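Local coordinates for dehydrogenase (PDB 3UOE), which probably acts as an oxidoreductase of the LDH2/MDH2 family, which includes malate and L-lactate dehydrogenases, although its own substrate is not established, at residues A[184-189]-A[301-306]; A[149-154]-A[190-195]; A[118-123]-A[288-293]; A[49-54]-A[143-148]. All coordinates share one frame; numbering follows the deposited sequence.

In the fold
Contacts 1, 2 and 3 are largely buried and reach the same seven-stranded mixed sheet, whereas contact 4 joins two helices nearer the surface, though closer to the centre of the chain. Contacts 1 and 2 share the hairpin formed by strands 182-186 and 193-197, with their centres about 8 Å apart; contacts 2 and 4 share helix 144-152. Contact 3 adds a different helix, 109-127, against strand 285-291. None of the four has a hydrogen bond across its segments. Methyl groups and a proline ring meet in contacts 1 and 2, a threonine hydroxyl rests on leucine methyls in contact 3, and a tyrosine reaches across in contact 4.

Contact 1. Residues A[184-189]-A[301-306]; sequences IGIPAA and PALAAY
I186 and L303 meet through a single branch each, CG2 of the isoleucine lying 4.1 Å from CD2 of the leucine. The two side chains cross at about a right angle, so the approach is methyl against methyl and not a lengthwise overlap. Rotation about the first side-chain bond of I186 accounts for the choice of branch: CG2 stands opposite the backbone N and is turned to the helix, while CG1 (chi1 -56°) leads elsewhere. A second apolar pair forms farther along the chain, beyond the end of the strand. There the A304 methyl points up against the flank of the A189 methyl, CB to CB at 3.6 Å. The small side chains bring helix and loop close here, and A304 CB also lies 3.7 Å from A189 N.

Polar atoms contribute little across the interface. P187 O is 4.3 Å from L303 CD2, a loose van der Waals contact, and no hydrogen bond links the two segments. The helix supplies its own backbone bonds, among them A305 N to P301 O. The A189 end is the more solvent-exposed one, while I186 and L303 are buried.

Burial of that pair is shared with the dimer interface: L259 of the second subunit packs on I186 and L258 of the second subunit on L303, while Y306 OH is hydrogen-bonded to L176 O of the same partner chain. Strand 182-186 pairs antiparallel with both strand 156-161 and strand 193-197, the latter outermost within this chain, and helix 300-311 meets the turn end of the resulting hairpin.

Contact 2. Residues A[149-154]-A[190-195]; sequences AAARDG and GHPFVL
A151 turns its methyl toward the ring of P192, and the two CB atoms come within 3.5 Å of each other. CG of the same proline lies farther from A151 CB, at 4.2 Å, so the methyl sits nearer the CB corner of the ring than its CG corner. R152 approaches from another direction: its CG is 4.2 Å from P192 CG, and the CB-CG side of the ring is thus met by two consecutive helix residues. Beyond CG the arginine chain runs on in an extended form (chi2 -159°), carrying the guanidinium away from the proline, and NH2 makes a long, weak ion pair with E148 one turn back. That end of the contact is exposed, in contrast to the buried alanine and proline.

The helix stops directly after these residues in a Schellman motif. G154, with its positive phi of 75°, is the C-prime residue; its N bonds to A151 O at 2.9 Å, and the amide of the following residue returns to A150 O. The alanine methyl therefore belongs to the last turn of helix 144-152, and it meets the residue that leads into strand 193-197, the edge of the sheet within this chain.

Past the proline, F193 has its CG anti to the backbone N (chi1 169°), which takes the ring away from the helix toward I324, P325 and L258 of the second subunit. The proline carbonyl is engaged as well: P192 O accepts a hydrogen bond from R330 NH1.

Contact 3. Residues A[118-123]-A[288-293]; sequences RVTRRI and LILIDP
T120 and L290 meet where helix 109-127 packs on the mixed sheet. This helix connects the parallel neighbours 99-105 and 129-137 in a beta-alpha-beta crossover, and it reaches past 129-137 to the next strand, 285-291. The axes of the two short segments come within 9.1 Å and differ by 32° in direction, so helix and strand run roughly the same way.

The threonine turns its hydroxyl, not its methyl, to the strand. With chi1 at 59°, OG1 lies between the backbone N and the carbonyl carbon, which brings it back over its own helix; it hydrogen-bonds A116 O one turn earlier and makes a weaker bond to M117 O. The buried hydroxyl is thus satisfied by the helix backbone and can present its flank to hydrocarbon. L290 CD1 fills that position, only 3.2 Å from T120 OG1, with the two side chains crossing at about a right angle.

For the leucine, CG is anti to the carbonyl carbon (chi1 -66°) and CD1 continues the chain outward to the helix. L288 joins from two residues earlier on the same strand face, placing CD2 4.2 Å from T120 OG1. M117 and L124 of the same helix also pack on L290.

R121 meets L290 CD1 through its backbone N, at 4.0 Å, and more loosely through CB. Its fully extended arm leads away to a salt bridge with D153, where NH1 of the arginine stands 3.1 Å from the aspartate OD2.

Contact 4. Residues A[49-54]-A[143-148]; sequences ARLQAN and LAYYAE
Y145 reaches from helix 144-152 to helix 46-61, where it meets L51, whose CD1 lies 3.6 Å from the phenolic OH. The same methyl is 3.9 Å from Y145 CE1, so it packs against the outer end of the ring. CG of the tyrosine is anti to the backbone N (chi1 -172°), which extends the ring across to segment 49-54, whose nearest CA, that of N54, is 9.2 Å from the CA of Y145.

Beside L51, on the same side of the ring plane, the fit is looser. N54 offers just its CB, 4.0 Å from Y145 OH, while its OD1 is engaged elsewhere, by R50 NE one turn back in the same helix (3.1 Å, a bent bond) and by R32 NH1 of helix 28-41. R50, beyond N54, is solvent-exposed; L51, N54 and Y145 are themselves only partly so. Were Y145 replaced by an alanine, the L51 methyl is likely to lose its aromatic partner and the two helices the side chain that bridges them.

Around the contact, L55 and E58 of helix 46-61 also pack on the tyrosine, M114 of helix 109-127 touches L51, and helix 28-41 flanks A49 and A53 of helix 46-61.

Contact 1. Residues A[184-189]-A[301-306]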
loop_
_atom_site.group_PDB
_atom_site.type_symbol
_atom_site.label_atom_id
_atom_site.label_comp_id
_atom_site.label_asym_id
_atom_site.label_seq_id
_atom_site.Cartn_x
_atom_site.Cartn_y
_atom_site.Cartn_z
ATOM N N ILE A 184 -4.963 0.910 6.593
ATOM C CA ILE A 184 -5.310 2.286 6.253
ATOM C C ILE A 184 -6.653 2.696 6.861
ATOM O O ILE A 184 -7.689 2.103 6.570
ATOM C CB ILE A 184 -5.326 2.510 4.727
ATOM C CG1 ILE A 184 -3.968 2.151 4.119
ATOM C CG2 ILE A 184 -5.682 3.956 4.397
ATOM C CD1 ILE A 184 -3.915 2.277 2.600
ATOM N N GLY A 185 -6.624 3.709 7.722
ATOM C CA GLY A 185 -7.840 4.229 8.326
ATOM C C GLY A 185 -8.202 5.589 7.756
ATOM O O GLY A 185 -7.365 6.490 7.679
ATOM N N ILE A 186 -9.456 5.744 7.352
ATOM C CA ILE A 186 -9.893 7.003 6.768
ATOM C C ILE A 186 -11.218 7.438 7.377
ATOM O O ILE A 186 -12.188 6.679 7.375
ATOM C CB ILE A 186 -9.992 6.915 5.226
ATOM C CG1 ILE A 186 -8.639 6.477 4.636
ATOM C CG2 ILE A 186 -10.415 8.244 4.653
ATOM C CD1 ILE A 186 -8.597 6.383 3.124
ATOM N N PRO A 187 -11.256 8.660 7.937
ATOM C CA PRO A 187 -12.516 9.129 8.522
ATOM C C PRO A 187 -13.633 9.114 7.483
ATOM O O PRO A 187 -13.458 9.551 6.342
ATOM C CB PRO A 187 -12.194 10.567 8.950
ATOM C CG PRO A 187 -10.715 10.586 9.146
ATOM C CD PRO A 187 -10.142 9.598 8.166
ATOM N N ALA A 188 -14.770 8.572 7.883
ATOM C CA ALA A 188 -15.978 8.626 7.082
ATOM C C ALA A 188 -16.979 9.260 8.020
ATOM O O ALA A 188 -16.590 9.723 9.086
ATOM C CB ALA A 188 -16.407 7.239 6.678
ATOM N N ALA A 189 -18.253 9.307 7.659
ATOM C CA ALA A 189 -19.219 9.928 8.566
ATOM C C ALA A 189 -19.227 9.159 9.880
ATOM O O ALA A 189 -18.388 9.377 10.753
ATOM C CB ALA A 189 -20.607 9.955 7.953
ATOM N N PRO A 301 -17.289 14.381 4.339
ATOM C CA PRO A 301 -18.706 14.040 4.153
ATOM C C PRO A 301 -19.033 13.558 2.742
ATOM O O PRO A 301 -19.927 12.727 2.578
ATOM C CB PRO A 301 -19.425 15.360 4.449
ATOM C CG PRO A 301 -18.495 16.093 5.364
ATOM C CD PRO A 301 -17.114 15.746 4.862
ATOM N N ALA A 302 -18.324 14.057 1.736
ATOM C CA ALA A 302 -18.514 13.567 0.376
ATOM C C ALA A 302 -18.010 12.136 0.266
ATOM O O ALA A 302 -18.504 11.351 -0.546
ATOM C CB ALA A 302 -17.797 14.453 -0.617
ATOM N N LEU A 303 -17.016 11.797 1.081
ATOM C CA LEU A 303 -16.526 10.423 1.139
ATOM C C LEU A 303 -17.632 9.494 1.630
ATOM O O LEU A 303 -17.841 8.414 1.077
ATOM C CB LEU A 303 -15.286 10.315 2.042
ATOM C CG LEU A 303 -13.958 10.331 1.278
ATOM C CD1 LEU A 303 -13.965 11.357 0.150
ATOM C CD2 LEU A 303 -12.757 10.536 2.202
ATOM N N ALA A 304 -18.342 9.929 2.666
ATOM C CA ALA A 304 -19.412 9.133 3.251
ATOM C C ALA A 304 -20.485 8.786 2.226
ATOM O O ALA A 304 -20.841 7.622 2.063
ATOM C CB ALA A 304 -20.019 9.864 4.429
ATOM N N ALA A 305 -20.991 9.797 1.527
ATOM C CA ALA A 305 -22.030 9.581 0.523
ATOM C C ALA A 305 -21.559 8.623 -0.568
ATOM O O ALA A 305 -22.330 7.791 -1.050
ATOM C CB ALA A 305 -22.478 10.913 -0.087
ATOM N N TYR A 306 -20.294 8.736 -0.957
ATOM C CA TYR A 306 -19.736 7.846 -1.974
ATOM C C TYR A 306 -19.674 6.394 -1.498
ATOM O O TYR A 306 -19.969 5.471 -2.258
ATOM C CB TYR A 306 -18.353 8.327 -2.401
ATOM C CG TYR A 306 -17.592 7.389 -3.322
ATOM C CD1 TYR A 306 -17.998 7.187 -4.641
ATOM C CD2 TYR A 306 -16.449 6.734 -2.881
ATOM C CE1 TYR A 306 -17.295 6.354 -5.486
ATOM C CE2 TYR A 306 -15.739 5.891 -3.720
ATOM C CZ TYR A 306 -16.164 5.710 -5.022
ATOM O OH TYR A 306 -15.459 4.879 -5.853
#

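Contact 2. Residues A[149-154]-A[190-195]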
loop_
_atom_site.group_PDB
_atom_site.type_symbol
_atom_site.label_atom_id
_atom_site.label_comp_id
_atom_site.label_asym_id
_atom_site.label_seq_id
_atom_site.Cartn_x
_atom_site.Cartn_y
_atom_site.Cartn_z
ATOM N N ALA A 149 -8.154 3.776 15.298
ATOM C CA ALA A 149 -7.995 4.786 16.328
ATOM C C ALA A 149 -7.704 6.137 15.679
ATOM O O ALA A 149 -8.239 7.167 16.087
ATOM C CB ALA A 149 -6.884 4.405 17.277
ATOM N N ALA A 150 -6.842 6.130 14.671
ATOM C CA ALA A 150 -6.523 7.354 13.956
ATOM C C ALA A 150 -7.792 7.896 13.300
ATOM O O ALA A 150 -8.110 9.084 13.414
ATOM C CB ALA A 150 -5.436 7.089 12.912
ATOM N N ALA A 151 -8.524 7.013 12.626
ATOM C CA ALA A 151 -9.721 7.420 11.895
ATOM C C ALA A 151 -10.791 7.963 12.837
ATOM O O ALA A 151 -11.493 8.914 12.500
ATOM C CB ALA A 151 -10.273 6.267 11.048
ATOM N N ARG A 152 -10.907 7.373 14.020
ATOM C CA ARG A 152 -11.911 7.838 14.964
ATOM C C ARG A 152 -11.572 9.238 15.471
ATOM O O ARG A 152 -12.465 10.028 15.779
ATOM C CB ARG A 152 -12.100 6.851 16.120
ATOM C CG ARG A 152 -12.911 5.616 15.731
ATOM C CD ARG A 152 -13.513 4.944 16.946
ATOM N NE ARG A 152 -13.713 3.515 16.739
ATOM C CZ ARG A 152 -14.331 2.713 17.603
ATOM N NH1 ARG A 152 -14.830 3.210 18.732
ATOM N NH2 ARG A 152 -14.461 1.417 17.336
ATOM N N ASP A 153 -10.278 9.537 15.538
ATOM C CA ASP A 153 -9.802 10.866 15.892
ATOM C C ASP A 153 -9.860 11.808 14.699
ATOM O O ASP A 153 -9.322 12.914 14.748
ATOM C CB ASP A 153 -8.366 10.796 16.426
ATOM C CG ASP A 153 -8.305 10.355 17.888
ATOM O OD1 ASP A 153 -9.308 10.532 18.614
ATOM O OD2 ASP A 153 -7.249 9.837 18.312
ATOM N N GLY A 154 -10.503 11.366 13.623
ATOM C CA GLY A 154 -10.664 12.207 12.454
ATOM C C GLY A 154 -9.394 12.354 11.639
ATOM O O GLY A 154 -9.267 13.280 10.848
ATOM N N GLY A 190 -20.171 8.244 10.014
ATOM C CA GLY A 190 -20.206 7.393 11.183
ATOM C C GLY A 190 -18.993 6.492 11.164
ATOM O O GLY A 190 -17.883 6.914 11.499
ATOM N N HIS A 191 -19.204 5.252 10.743
ATOM C CA HIS A 191 -18.157 4.245 10.765
ATOM C C HIS A 191 -17.043 4.536 9.767
ATOM O O HIS A 191 -17.303 4.797 8.587
ATOM C CB HIS A 191 -18.764 2.866 10.513
ATOM C CG HIS A 191 -19.885 2.536 11.444
ATOM N ND1 HIS A 191 -19.677 2.020 12.705
ATOM C CD2 HIS A 191 -21.226 2.674 11.310
ATOM C CE1 HIS A 191 -20.841 1.840 13.304
ATOM N NE2 HIS A 191 -21.797 2.232 12.480
ATOM N N PRO A 192 -15.792 4.474 10.240
ATOM C CA PRO A 192 -14.636 4.805 9.403
ATOM C C PRO A 192 -14.300 3.712 8.394
ATOM O O PRO A 192 -14.528 2.530 8.645
ATOM C CB PRO A 192 -13.483 4.944 10.414
ATOM C CG PRO A 192 -14.052 4.630 11.767
ATOM C CD PRO A 192 -15.399 4.021 11.585
ATOM N N PHE A 193 -13.752 4.123 7.257
ATOM C CA PHE A 193 -13.117 3.198 6.337
ATOM C C PHE A 193 -11.887 2.605 7.038
ATOM O O PHE A 193 -11.021 3.340 7.514
ATOM C CB PHE A 193 -12.699 3.935 5.067
ATOM C CG PHE A 193 -11.792 3.134 4.166
ATOM C CD1 PHE A 193 -10.411 3.141 4.361
ATOM C CD2 PHE A 193 -12.318 2.378 3.123
ATOM C CE1 PHE A 193 -9.567 2.403 3.529
ATOM C CE2 PHE A 193 -11.485 1.640 2.276
ATOM C CZ PHE A 193 -10.105 1.648 2.481
ATOM N N VAL A 194 -11.827 1.283 7.129
ATOM C CA VAL A 194 -10.715 0.629 7.817
ATOM C C VAL A 194 -10.201 -0.579 7.037
ATOM O O VAL A 194 -10.813 -1.645 7.052
ATOM C CB VAL A 194 -11.081 0.191 9.271
ATOM C CG1 VAL A 194 -9.902 -0.519 9.925
ATOM C CG2 VAL A 194 -11.512 1.393 10.110
ATOM N N LEU A 195 -9.069 -0.394 6.361
ATOM C CA LEU A 195 -8.439 -1.453 5.585
ATOM C C LEU A 195 -7.255 -2.022 6.352
ATOM O O LEU A 195 -6.440 -1.266 6.874
ATOM C CB LEU A 195 -7.946 -0.901 4.249
ATOM C CG LEU A 195 -7.242 -1.886 3.311
ATOM C CD1 LEU A 195 -8.227 -2.919 2.761
ATOM C CD2 LEU A 195 -6.548 -1.136 2.178
#

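Contact 3. Residues A[118-123]-A[288-293]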
loop_
_atom_site.group_PDB
_atom_site.type_symbol
_atom_site.label_atom_id
_atom_site.label_comp_id
_atom_site.label_asym_id
_atom_site.label_seq_id
_atom_site.Cartn_x
_atom_site.Cartn_y
_atom_site.Cartn_z
ATOM N N ARG A 118 0.185 9.374 19.981
ATOM C CA ARG A 118 -0.119 10.551 20.787
ATOM C C ARG A 118 0.878 11.671 20.501
ATOM O O ARG A 118 0.501 12.829 20.321
ATOM C CB ARG A 118 -0.097 10.204 22.273
ATOM C CG ARG A 118 -0.037 11.422 23.195
ATOM C CD ARG A 118 0.174 11.016 24.664
ATOM N NE ARG A 118 1.532 10.537 24.939
ATOM C CZ ARG A 118 2.566 11.334 25.188
ATOM N NH1 ARG A 118 2.401 12.649 25.189
ATOM N NH2 ARG A 118 3.765 10.818 25.426
ATOM N N VAL A 119 2.156 11.310 20.455
ATOM C CA VAL A 119 3.221 12.274 20.230
ATOM C C VAL A 119 3.187 12.843 18.804
ATOM O O VAL A 119 3.316 14.046 18.599
ATOM C CB VAL A 119 4.602 11.639 20.516
ATOM C CG1 VAL A 119 5.735 12.564 20.041
ATOM C CG2 VAL A 119 4.737 11.297 22.006
ATOM N N THR A 120 3.006 11.985 17.812
ATOM C CA THR A 120 3.004 12.477 16.443
ATOM C C THR A 120 1.770 13.324 16.157
ATOM O O THR A 120 1.853 14.306 15.431
ATOM C CB THR A 120 3.136 11.348 15.401
ATOM O OG1 THR A 120 2.049 10.428 15.552
ATOM C CG2 THR A 120 4.445 10.620 15.588
ATOM N N ARG A 121 0.635 12.951 16.741
ATOM C CA ARG A 121 -0.605 13.696 16.534
ATOM C C ARG A 121 -0.493 15.176 16.942
ATOM O O ARG A 121 -1.084 16.049 16.304
ATOM C CB ARG A 121 -1.770 13.028 17.274
ATOM C CG ARG A 121 -3.108 13.660 16.961
ATOM C CD ARG A 121 -4.252 13.058 17.760
ATOM N NE ARG A 121 -5.488 13.802 17.525
ATOM C CZ ARG A 121 -6.609 13.633 18.224
ATOM N NH1 ARG A 121 -6.651 12.745 19.209
ATOM N NH2 ARG A 121 -7.687 14.358 17.940
ATOM N N ARG A 122 0.265 15.442 18.003
ATOM C CA ARG A 122 0.456 16.801 18.501
ATOM C C ARG A 122 1.039 17.735 17.434
ATOM O O ARG A 122 0.693 18.911 17.358
ATOM C CB ARG A 122 1.371 16.775 19.729
ATOM C CG ARG A 122 0.699 16.214 20.975
ATOM C CD ARG A 122 1.664 15.401 21.841
ATOM N NE ARG A 122 2.512 16.235 22.691
ATOM C CZ ARG A 122 3.507 15.770 23.447
ATOM N NH1 ARG A 122 3.791 14.473 23.458
ATOM N NH2 ARG A 122 4.226 16.603 24.195
ATOM N N ILE A 123 1.920 17.180 16.612
ATOM C CA ILE A 123 2.672 17.915 15.605
ATOM C C ILE A 123 1.848 18.217 14.338
ATOM O O ILE A 123 2.117 19.187 13.619
ATOM C CB ILE A 123 3.974 17.118 15.272
ATOM C CG1 ILE A 123 5.172 17.732 15.988
ATOM C CG2 ILE A 123 4.224 16.993 13.777
ATOM C CD1 ILE A 123 5.153 17.524 17.479
ATOM N N LEU A 288 4.177 4.337 11.217
ATOM C CA LEU A 288 2.886 4.979 11.354
ATOM C C LEU A 288 2.939 6.326 10.634
ATOM O O LEU A 288 3.786 7.162 10.924
ATOM C CB LEU A 288 2.542 5.186 12.831
ATOM C CG LEU A 288 1.288 6.033 13.078
ATOM C CD1 LEU A 288 0.031 5.294 12.624
ATOM C CD2 LEU A 288 1.176 6.441 14.539
ATOM N N ILE A 289 2.054 6.518 9.667
ATOM C CA ILE A 289 1.951 7.797 8.990
ATOM C C ILE A 289 0.587 8.385 9.270
ATOM O O ILE A 289 -0.434 7.761 8.980
ATOM C CB ILE A 289 2.106 7.654 7.479
ATOM C CG1 ILE A 289 3.532 7.247 7.134
ATOM C CG2 ILE A 289 1.737 8.961 6.779
ATOM C CD1 ILE A 289 3.628 6.453 5.858
ATOM N N LEU A 290 0.573 9.577 9.852
ATOM C CA LEU A 290 -0.671 10.292 10.097
ATOM C C LEU A 290 -0.791 11.468 9.143
ATOM O O LEU A 290 0.206 12.096 8.778
ATOM C CB LEU A 290 -0.750 10.783 11.541
ATOM C CG LEU A 290 -0.843 9.703 12.617
ATOM C CD1 LEU A 290 -0.699 10.341 13.997
ATOM C CD2 LEU A 290 -2.169 8.936 12.496
ATOM N N ILE A 291 -2.022 11.752 8.740
ATOM C CA ILE A 291 -2.313 12.879 7.871
ATOM C C ILE A 291 -3.600 13.553 8.324
ATOM O O ILE A 291 -4.629 12.893 8.502
ATOM C CB ILE A 291 -2.487 12.425 6.413
ATOM C CG1 ILE A 291 -1.313 11.533 5.986
ATOM C CG2 ILE A 291 -2.655 13.628 5.490
ATOM C CD1 ILE A 291 -1.376 11.103 4.522
ATOM N N ASP A 292 -3.538 14.867 8.500
ATOM C CA ASP A 292 -4.709 15.654 8.871
ATOM C C ASP A 292 -5.530 15.943 7.614
ATOM O O ASP A 292 -5.117 16.731 6.775
ATOM C CB ASP A 292 -4.251 16.960 9.537
ATOM C CG ASP A 292 -5.402 17.769 10.133
ATOM O OD1 ASP A 292 -6.585 17.444 9.870
ATOM O OD2 ASP A 292 -5.115 18.749 10.859
ATOM N N PRO A 293 -6.700 15.301 7.476
ATOM C CA PRO A 293 -7.538 15.578 6.298
ATOM C C PRO A 293 -7.860 17.069 6.156
ATOM O O PRO A 293 -8.075 17.536 5.030
ATOM C CB PRO A 293 -8.825 14.788 6.584
ATOM C CG PRO A 293 -8.424 13.756 7.623
ATOM C CD PRO A 293 -7.379 14.426 8.451
#

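Contact 4. Residues A[49-54]-A[143-148]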
loop_
_atom_site.group_PDB
_atom_site.type_symbol
_atom_site.label_atom_id
_atom_site.label_comp_id
_atom_site.label_asym_id
_atom_site.label_seq_id
_atom_site.Cartn_x
_atom_site.Cartn_y
_atom_site.Cartn_z
ATOM N N ALA A 49 -1.566 -2.827 30.464
ATOM C CA ALA A 49 -2.042 -4.207 30.458
ATOM C C ALA A 49 -3.384 -4.293 29.732
ATOM O O ALA A 49 -3.618 -5.190 28.933
ATOM C CB ALA A 49 -2.165 -4.752 31.892
ATOM N N ARG A 50 -4.255 -3.336 30.021
ATOM C CA ARG A 50 -5.586 -3.272 29.434
ATOM C C ARG A 50 -5.483 -3.107 27.919
ATOM O O ARG A 50 -6.226 -3.732 27.169
ATOM C CB ARG A 50 -6.363 -2.104 30.058
ATOM C CG ARG A 50 -7.739 -1.863 29.487
ATOM C CD ARG A 50 -8.578 -3.137 29.505
ATOM N NE ARG A 50 -9.922 -2.892 28.997
ATOM C CZ ARG A 50 -10.968 -2.590 29.763
ATOM N NH1 ARG A 50 -10.834 -2.509 31.086
ATOM N NH2 ARG A 50 -12.151 -2.379 29.202
ATOM N N LEU A 51 -4.544 -2.272 27.484
ATOM C CA LEU A 51 -4.366 -1.966 26.066
ATOM C C LEU A 51 -3.835 -3.183 25.300
ATOM O O LEU A 51 -4.391 -3.572 24.274
ATOM C CB LEU A 51 -3.419 -0.771 25.886
ATOM C CG LEU A 51 -2.982 -0.479 24.444
ATOM C CD1 LEU A 51 -4.179 -0.103 23.541
ATOM C CD2 LEU A 51 -1.926 0.601 24.427
ATOM N N GLN A 52 -2.761 -3.784 25.801
ATOM C CA GLN A 52 -2.271 -5.027 25.208
ATOM C C GLN A 52 -3.358 -6.095 25.150
ATOM O O GLN A 52 -3.432 -6.858 24.185
ATOM C CB GLN A 52 -1.053 -5.578 25.957
ATOM C CG GLN A 52 -0.559 -6.921 25.396
ATOM C CD GLN A 52 0.020 -6.794 23.983
ATOM O OE1 GLN A 52 1.154 -6.325 23.799
ATOM N NE2 GLN A 52 -0.756 -7.218 22.982
ATOM N N ALA A 53 -4.189 -6.165 26.188
ATOM C CA ALA A 53 -5.271 -7.144 26.208
ATOM C C ALA A 53 -6.359 -6.791 25.184
ATOM O O ALA A 53 -6.884 -7.667 24.501
ATOM C CB ALA A 53 -5.855 -7.262 27.607
ATOM N N ASN A 54 -6.688 -5.503 25.077
ATOM C CA ASN A 54 -7.694 -5.038 24.117
ATOM C C ASN A 54 -7.298 -5.362 22.682
ATOM O O ASN A 54 -8.136 -5.753 21.872
ATOM C CB ASN A 54 -7.945 -3.531 24.261
ATOM C CG ASN A 54 -8.766 -3.180 25.496
ATOM O OD1 ASN A 54 -9.349 -4.053 26.143
ATOM N ND2 ASN A 54 -8.817 -1.891 25.824
ATOM N N LEU A 143 -3.174 -4.572 13.032
ATOM C CA LEU A 143 -2.928 -3.168 12.705
ATOM C C LEU A 143 -4.204 -2.334 12.535
ATOM O O LEU A 143 -4.162 -1.113 12.649
ATOM C CB LEU A 143 -2.032 -3.044 11.472
ATOM C CG LEU A 143 -0.660 -3.729 11.548
ATOM C CD1 LEU A 143 0.255 -3.247 10.418
ATOM C CD2 LEU A 143 -0.004 -3.493 12.905
ATOM N N ALA A 144 -5.331 -2.990 12.267
ATOM C CA ALA A 144 -6.599 -2.280 12.111
ATOM C C ALA A 144 -6.913 -1.457 13.362
ATOM O O ALA A 144 -7.536 -0.392 13.282
ATOM C CB ALA A 144 -7.748 -3.266 11.801
ATOM N N TYR A 145 -6.469 -1.952 14.516
ATOM C CA TYR A 145 -6.725 -1.290 15.790
ATOM C C TYR A 145 -6.213 0.156 15.757
ATOM O O TYR A 145 -6.911 1.083 16.168
ATOM C CB TYR A 145 -6.059 -2.066 16.934
ATOM C CG TYR A 145 -6.423 -1.561 18.320
ATOM C CD1 TYR A 145 -5.768 -0.468 18.879
ATOM C CD2 TYR A 145 -7.423 -2.177 19.062
ATOM C CE1 TYR A 145 -6.103 0.007 20.143
ATOM C CE2 TYR A 145 -7.768 -1.716 20.326
ATOM C CZ TYR A 145 -7.106 -0.623 20.861
ATOM O OH TYR A 145 -7.443 -0.167 22.118
ATOM N N TYR A 146 -4.989 0.326 15.262
ATOM C CA TYR A 146 -4.344 1.631 15.193
ATOM C C TYR A 146 -4.946 2.474 14.071
ATOM O O TYR A 146 -5.264 3.643 14.283
ATOM C CB TYR A 146 -2.829 1.469 15.015
ATOM C CG TYR A 146 -2.247 0.418 15.938
ATOM C CD1 TYR A 146 -2.169 0.634 17.320
ATOM C CD2 TYR A 146 -1.805 -0.801 15.438
ATOM C CE1 TYR A 146 -1.654 -0.340 18.181
ATOM C CE2 TYR A 146 -1.282 -1.776 16.279
ATOM C CZ TYR A 146 -1.209 -1.544 17.649
ATOM O OH TYR A 146 -0.687 -2.517 18.472
ATOM N N ALA A 147 -5.119 1.882 12.890
ATOM C CA ALA A 147 -5.769 2.583 11.777
ATOM C C ALA A 147 -7.132 3.127 12.198
ATOM O O ALA A 147 -7.503 4.251 11.861
ATOM C CB ALA A 147 -5.917 1.660 10.558
ATOM N N GLU A 148 -7.873 2.321 12.946
ATOM C CA GLU A 148 -9.202 2.714 13.383
ATOM C C GLU A 148 -9.130 3.848 14.391
ATOM O O GLU A 148 -9.948 4.764 14.352
ATOM C CB GLU A 148 -9.935 1.522 13.993
ATOM C CG GLU A 148 -11.376 1.808 14.376
ATOM C CD GLU A 148 -12.074 0.578 14.921
ATOM O OE1 GLU A 148 -11.766 0.174 16.063
ATOM O OE2 GLU A 148 -12.922 0.012 14.200
#